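Local coordinates for DNA mismatch repair protein MLH3 (Saccharomyces cerevisiae S288C, PDB 6RMN) that pairs with a partner MutL homologue to correct insertion-deletion loops in DNA mismatch repair, this chain being its zinc-binding C-terminal domain, at residues Q145-D159 / W175-E187. Residues are numbered along the deposited sequence; the frame is centred on the assembly and turned at random.
Sequences QHAHDLKDFKKLPMD and WKYSSCVPTVFHE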
loop_
_atom_site.group_PDB
_atom_site.type_symbol
_atom_site.label_atom_id
_atom_site.label_comp_id
_atom_site.label_asym_id
_atom_site.label_seq_id
_atom_site.Cartn_x
_atom_site.Cartn_y
_atom_site.Cartn_z
ATOM N N GLN B 145 36.594 19.980 -18.740
ATOM C CA GLN B 145 36.162 19.248 -17.545
ATOM C C GLN B 145 36.287 17.726 -17.782
ATOM O O GLN B 145 36.939 17.051 -16.979
ATOM C CB GLN B 145 34.728 19.655 -17.162
ATOM C CG GLN B 145 34.202 19.087 -15.847
ATOM C CD GLN B 145 32.698 19.245 -15.776
ATOM O OE1 GLN B 145 31.949 18.786 -16.652
ATOM N NE2 GLN B 145 32.217 19.907 -14.732
ATOM N N HIS B 146 35.758 17.219 -18.924
ATOM C CA HIS B 146 35.883 15.812 -19.288
ATOM C C HIS B 146 37.331 15.379 -19.584
ATOM O O HIS B 146 37.733 14.300 -19.144
ATOM C CB HIS B 146 34.949 15.411 -20.430
ATOM C CG HIS B 146 34.907 13.923 -20.621
ATOM N ND1 HIS B 146 34.532 13.071 -19.587
ATOM C CD2 HIS B 146 35.233 13.179 -21.702
ATOM C CE1 HIS B 146 34.625 11.848 -20.076
ATOM N NE2 HIS B 146 35.041 11.858 -21.342
ATOM N N ALA B 147 38.108 16.219 -20.308
ATOM C CA ALA B 147 39.516 15.960 -20.636
ATOM C C ALA B 147 40.350 15.824 -19.354
ATOM O O ALA B 147 41.203 14.934 -19.271
ATOM C CB ALA B 147 40.067 17.083 -21.505
ATOM N N HIS B 148 40.092 16.700 -18.353
ATOM C CA HIS B 148 40.762 16.665 -17.051
ATOM C C HIS B 148 40.279 15.469 -16.246
ATOM O O HIS B 148 41.074 14.867 -15.537
ATOM C CB HIS B 148 40.563 17.973 -16.265
ATOM C CG HIS B 148 41.329 19.130 -16.821
ATOM N ND1 HIS B 148 42.710 19.088 -16.962
ATOM C CD2 HIS B 148 40.884 20.334 -17.244
ATOM C CE1 HIS B 148 43.050 20.252 -17.491
ATOM N NE2 HIS B 148 41.986 21.036 -17.673
ATOM N N ASP B 149 38.993 15.088 -16.386
ATOM C CA ASP B 149 38.448 13.910 -15.710
ATOM C C ASP B 149 39.211 12.651 -16.152
ATOM O O ASP B 149 39.619 11.849 -15.313
ATOM C CB ASP B 149 36.919 13.780 -15.936
ATOM C CG ASP B 149 36.078 14.580 -14.953
ATOM O OD1 ASP B 149 36.648 15.075 -13.943
ATOM O OD2 ASP B 149 34.845 14.699 -15.178
ATOM N N LEU B 150 39.472 12.543 -17.464
ATOM C CA LEU B 150 40.205 11.445 -18.084
ATOM C C LEU B 150 41.658 11.445 -17.681
ATOM O O LEU B 150 42.171 10.400 -17.272
ATOM C CB LEU B 150 40.081 11.495 -19.616
ATOM C CG LEU B 150 38.699 11.218 -20.184
ATOM C CD1 LEU B 150 38.564 11.783 -21.586
ATOM C CD2 LEU B 150 38.382 9.743 -20.158
ATOM N N LYS B 151 42.318 12.616 -17.757
ATOM C CA LYS B 151 43.728 12.720 -17.423
ATOM C C LYS B 151 43.997 12.560 -15.914
ATOM O O LYS B 151 45.076 12.091 -15.553
ATOM C CB LYS B 151 44.359 14.004 -18.016
ATOM C CG LYS B 151 44.343 15.260 -17.138
ATOM C CD LYS B 151 45.734 15.866 -17.061
ATOM C CE LYS B 151 45.867 16.936 -16.006
ATOM N NZ LYS B 151 47.291 17.359 -15.835
ATOM N N ASP B 152 43.023 12.909 -15.049
ATOM C CA ASP B 152 43.194 12.822 -13.598
ATOM C C ASP B 152 42.633 11.521 -12.979
ATOM O O ASP B 152 42.612 11.386 -11.748
ATOM C CB ASP B 152 42.642 14.080 -12.900
ATOM C CG ASP B 152 43.470 15.333 -13.164
ATOM O OD1 ASP B 152 44.720 15.231 -13.191
ATOM O OD2 ASP B 152 42.869 16.414 -13.328
ATOM N N PHE B 153 42.292 10.528 -13.843
ATOM C CA PHE B 153 41.810 9.179 -13.498
ATOM C C PHE B 153 40.539 9.208 -12.653
ATOM O O PHE B 153 40.332 8.333 -11.814
ATOM C CB PHE B 153 42.917 8.301 -12.843
ATOM C CG PHE B 153 44.310 8.572 -13.340
ATOM C CD1 PHE B 153 44.750 8.042 -14.548
ATOM C CD2 PHE B 153 45.178 9.384 -12.620
ATOM C CE1 PHE B 153 46.027 8.325 -15.027
ATOM C CE2 PHE B 153 46.460 9.663 -13.098
ATOM C CZ PHE B 153 46.868 9.141 -14.303
ATOM N N LYS B 154 39.694 10.217 -12.883
ATOM C CA LYS B 154 38.413 10.396 -12.199
ATOM C C LYS B 154 37.278 9.802 -13.051
ATOM O O LYS B 154 36.170 9.578 -12.559
ATOM C CB LYS B 154 38.180 11.879 -11.880
ATOM C CG LYS B 154 39.051 12.376 -10.737
ATOM C CD LYS B 154 38.765 13.823 -10.420
ATOM C CE LYS B 154 39.778 14.411 -9.474
ATOM N NZ LYS B 154 39.416 15.804 -9.107
ATOM N N LYS B 155 37.570 9.559 -14.341
ATOM C CA LYS B 155 36.701 8.917 -15.328
ATOM C C LYS B 155 37.580 8.080 -16.246
ATOM O O LYS B 155 38.612 8.568 -16.709
ATOM C CB LYS B 155 35.880 9.944 -16.124
ATOM C CG LYS B 155 34.594 10.307 -15.401
ATOM C CD LYS B 155 33.555 10.890 -16.294
ATOM C CE LYS B 155 32.520 11.591 -15.459
ATOM N NZ LYS B 155 31.482 10.657 -14.957
ATOM N N LEU B 156 37.228 6.805 -16.450
ATOM C CA LEU B 156 38.038 5.955 -17.320
ATOM C C LEU B 156 37.472 5.961 -18.738
ATOM O O LEU B 156 36.307 6.331 -18.898
ATOM C CB LEU B 156 38.298 4.530 -16.760
ATOM C CG LEU B 156 37.139 3.666 -16.288
ATOM C CD1 LEU B 156 36.501 2.907 -17.449
ATOM C CD2 LEU B 156 37.641 2.632 -15.312
ATOM N N PRO B 157 38.282 5.656 -19.788
ATOM C CA PRO B 157 37.758 5.733 -21.167
ATOM C C PRO B 157 36.712 4.677 -21.520
ATOM O O PRO B 157 36.659 3.619 -20.890
ATOM C CB PRO B 157 39.020 5.601 -22.041
ATOM C CG PRO B 157 40.187 5.743 -21.102
ATOM C CD PRO B 157 39.704 5.249 -19.789
ATOM N N MET B 158 35.874 4.980 -22.526
ATOM C CA MET B 158 34.821 4.089 -23.012
ATOM C C MET B 158 35.410 2.914 -23.764
ATOM O O MET B 158 35.883 3.089 -24.885
ATOM C CB MET B 158 33.846 4.842 -23.938
ATOM C CG MET B 158 32.607 5.317 -23.256
ATOM S SD MET B 158 31.590 4.027 -22.503
ATOM C CE MET B 158 30.868 3.318 -23.915
ATOM N N ASP B 159 35.378 1.715 -23.170
ATOM C CA ASP B 159 35.900 0.558 -23.882
ATOM C C ASP B 159 34.805 -0.045 -24.754
ATOM O O ASP B 159 33.779 -0.510 -24.238
ATOM C CB ASP B 159 36.545 -0.471 -22.944
ATOM C CG ASP B 159 37.612 -1.296 -23.635
ATOM O OD1 ASP B 159 38.635 -0.712 -24.057
ATOM O OD2 ASP B 159 37.424 -2.524 -23.758
ATOM N N TRP B 175 24.805 0.096 -16.923
ATOM C CA TRP B 175 25.444 0.440 -15.656
ATOM C C TRP B 175 26.900 -0.029 -15.530
ATOM O O TRP B 175 27.606 0.439 -14.633
ATOM C CB TRP B 175 24.604 -0.025 -14.474
ATOM C CG TRP B 175 24.015 -1.389 -14.627
ATOM C CD1 TRP B 175 22.762 -1.701 -15.071
ATOM C CD2 TRP B 175 24.643 -2.629 -14.284
ATOM N NE1 TRP B 175 22.576 -3.063 -15.038
ATOM C CE2 TRP B 175 23.710 -3.657 -14.545
ATOM C CE3 TRP B 175 25.891 -2.968 -13.732
ATOM C CZ2 TRP B 175 23.985 -5.000 -14.279
ATOM C CZ3 TRP B 175 26.171 -4.301 -13.482
ATOM C CH2 TRP B 175 25.227 -5.303 -13.755
ATOM N N LYS B 176 27.362 -0.901 -16.442
ATOM C CA LYS B 176 28.750 -1.353 -16.467
ATOM C C LYS B 176 29.634 -0.289 -17.152
ATOM O O LYS B 176 30.857 -0.381 -17.089
ATOM C CB LYS B 176 28.873 -2.714 -17.179
ATOM C CG LYS B 176 28.325 -3.858 -16.343
ATOM C CD LYS B 176 28.453 -5.207 -17.004
ATOM C CE LYS B 176 27.963 -6.287 -16.064
ATOM N NZ LYS B 176 28.171 -7.654 -16.615
ATOM N N TYR B 177 29.000 0.717 -17.789
ATOM C CA TYR B 177 29.624 1.811 -18.538
ATOM C C TYR B 177 29.203 3.179 -17.996
ATOM O O TYR B 177 29.680 4.202 -18.483
ATOM C CB TYR B 177 29.218 1.720 -20.019
ATOM C CG TYR B 177 29.537 0.401 -20.674
ATOM C CD1 TYR B 177 28.602 -0.631 -20.701
ATOM C CD2 TYR B 177 30.760 0.191 -21.304
ATOM C CE1 TYR B 177 28.891 -1.854 -21.307
ATOM C CE2 TYR B 177 31.055 -1.022 -21.926
ATOM C CZ TYR B 177 30.121 -2.046 -21.918
ATOM O OH TYR B 177 30.418 -3.249 -22.522
ATOM N N SER B 178 28.287 3.190 -17.017
ATOM C CA SER B 178 27.710 4.369 -16.362
ATOM C C SER B 178 28.763 5.376 -15.859
ATOM O O SER B 178 28.560 6.589 -15.974
ATOM C CB SER B 178 26.812 3.929 -15.207
ATOM O OG SER B 178 25.702 4.798 -15.085
ATOM N N SER B 179 29.881 4.867 -15.320
ATOM C CA SER B 179 30.995 5.657 -14.802
ATOM C C SER B 179 31.750 6.496 -15.870
ATOM O O SER B 179 32.313 7.531 -15.520
ATOM C CB SER B 179 31.964 4.755 -14.042
ATOM O OG SER B 179 32.762 3.958 -14.905
ATOM N N CYS B 180 31.778 6.035 -17.143
ATOM C CA CYS B 180 32.453 6.661 -18.299
ATOM C C CYS B 180 31.717 7.856 -18.853
ATOM O O CYS B 180 32.288 8.627 -19.613
ATOM C CB CYS B 180 32.674 5.634 -19.399
ATOM S SG CYS B 180 33.398 4.092 -18.822
ATOM N N VAL B 181 30.434 7.956 -18.564
ATOM C CA VAL B 181 29.592 9.012 -19.086
ATOM C C VAL B 181 30.078 10.394 -18.630
ATOM O O VAL B 181 30.141 10.615 -17.424
ATOM C CB VAL B 181 28.109 8.741 -18.747
ATOM C CG1 VAL B 181 27.222 9.878 -19.235
ATOM C CG2 VAL B 181 27.655 7.407 -19.333
ATOM N N PRO B 182 30.460 11.319 -19.555
ATOM C CA PRO B 182 30.894 12.660 -19.115
ATOM C C PRO B 182 29.859 13.344 -18.210
ATOM O O PRO B 182 28.664 13.158 -18.414
ATOM C CB PRO B 182 31.101 13.413 -20.433
ATOM C CG PRO B 182 31.380 12.341 -21.431
ATOM C CD PRO B 182 30.493 11.211 -21.027
ATOM N N THR B 183 30.335 14.102 -17.189
ATOM C CA THR B 183 29.516 14.823 -16.205
ATOM C C THR B 183 28.409 15.664 -16.863
ATOM O O THR B 183 27.288 15.686 -16.356
ATOM C CB THR B 183 30.416 15.650 -15.257
ATOM O OG1 THR B 183 31.371 14.777 -14.651
ATOM C CG2 THR B 183 29.628 16.374 -14.155
ATOM N N VAL B 184 28.720 16.322 -18.000
ATOM C CA VAL B 184 27.749 17.143 -18.735
ATOM C C VAL B 184 26.570 16.301 -19.251
ATOM O O VAL B 184 25.454 16.802 -19.279
ATOM C CB VAL B 184 28.401 18.010 -19.845
ATOM C CG1 VAL B 184 29.008 17.152 -20.963
ATOM C CG2 VAL B 184 27.405 19.036 -20.402
ATOM N N PHE B 185 26.813 15.035 -19.638
ATOM C CA PHE B 185 25.759 14.156 -20.123
ATOM C C PHE B 185 24.850 13.718 -18.967
ATOM O O PHE B 185 23.634 13.800 -19.089
ATOM C CB PHE B 185 26.334 12.981 -20.917
ATOM C CG PHE B 185 26.848 13.365 -22.280
ATOM C CD1 PHE B 185 25.982 13.525 -23.347
ATOM C CD2 PHE B 185 28.202 13.546 -22.503
ATOM C CE1 PHE B 185 26.466 13.887 -24.613
ATOM C CE2 PHE B 185 28.685 13.903 -23.767
ATOM C CZ PHE B 185 27.814 14.076 -24.811
ATOM N N HIS B 186 25.451 13.354 -17.821
ATOM C CA HIS B 186 24.803 12.991 -16.561
ATOM C C HIS B 186 23.829 14.100 -16.133
ATOM O O HIS B 186 22.657 13.823 -15.873
ATOM C CB HIS B 186 25.889 12.852 -15.485
ATOM C CG HIS B 186 25.904 11.545 -14.776
ATOM N ND1 HIS B 186 24.837 11.135 -13.990
ATOM C CD2 HIS B 186 26.888 10.620 -14.703
ATOM C CE1 HIS B 186 25.199 9.971 -13.480
ATOM N NE2 HIS B 186 26.423 9.614 -13.887
ATOM N N GLU B 187 24.322 15.362 -16.105
ATOM C CA GLU B 187 23.584 16.580 -15.755
ATOM C C GLU B 187 22.377 16.780 -16.647
ATOM O O GLU B 187 21.287 17.036 -16.131
ATOM C CB GLU B 187 24.507 17.801 -15.804
ATOM C CG GLU B 187 25.487 17.876 -14.638
ATOM C CD GLU B 187 26.611 18.900 -14.713
ATOM O OE1 GLU B 187 26.706 19.635 -15.724
ATOM O OE2 GLU B 187 27.405 18.960 -13.746
HETATM O O HOH W 1 31.666 16.840 -18.588
HETATM O O HOH W 2 33.211 14.628 -17.421
HETATM O O HOH W 3 34.936 8.404 -19.991
HETATM O O HOH W 4 34.939 6.215 -14.441
#
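Pro182 CG sits over the centre of one face of the His146 imidazole, a CH-pi contact. It lies 3.6 Å from the centroid of the His146 ring, 11° off its normal. Leu150 CG, from the same helix as His146, lies over the rim of the opposite face. At the ring edge, ND1 of His146 is 3.0 Å from a water that also donates to Asp149 OD2 and accepts from Thr183 N. A second water bridges Gln145 OE1 and Val184 N in the same way. The first turn of helix 183-196, with Pro182 as N-cap residue, thus passes two of its amide N-H groups to helix 136-151 through water.

Lys155 reaches the other segment without a water between. Its last torsion is bent (chi4 -84°), which turns the ammonium onto two backbone carbonyls. NZ of Lys155 donates to Val181 O at 2.8 Å, tilted 27° from the carbonyl plane, and to Ser179 O at 3.3 Å, from above the plane. The two carbonyls probably help to satisfy the ammonium charge. A third water donates to both Leu156 O and Cys180 O.

Beyond it the contact turns apolar. Leu156 CD1 touches Cys180 SG at 3.6 Å, and Met158 SD packs on Cys180 CB at 3.7 Å. The Met158 chain is bent twice, and its sulfur approaches the Tyr177 ring obliquely, a Met-aromatic contact.

The whole contact joins the end of helix 136-151 and the loop after it to the lead-in of helix 183-196. Phe100 of helix 87-101 meets His146 edge-to-face, Trp103 packs on Met158 and Pro182, and helix 48-69 backs Met158, Tyr177 and Val181.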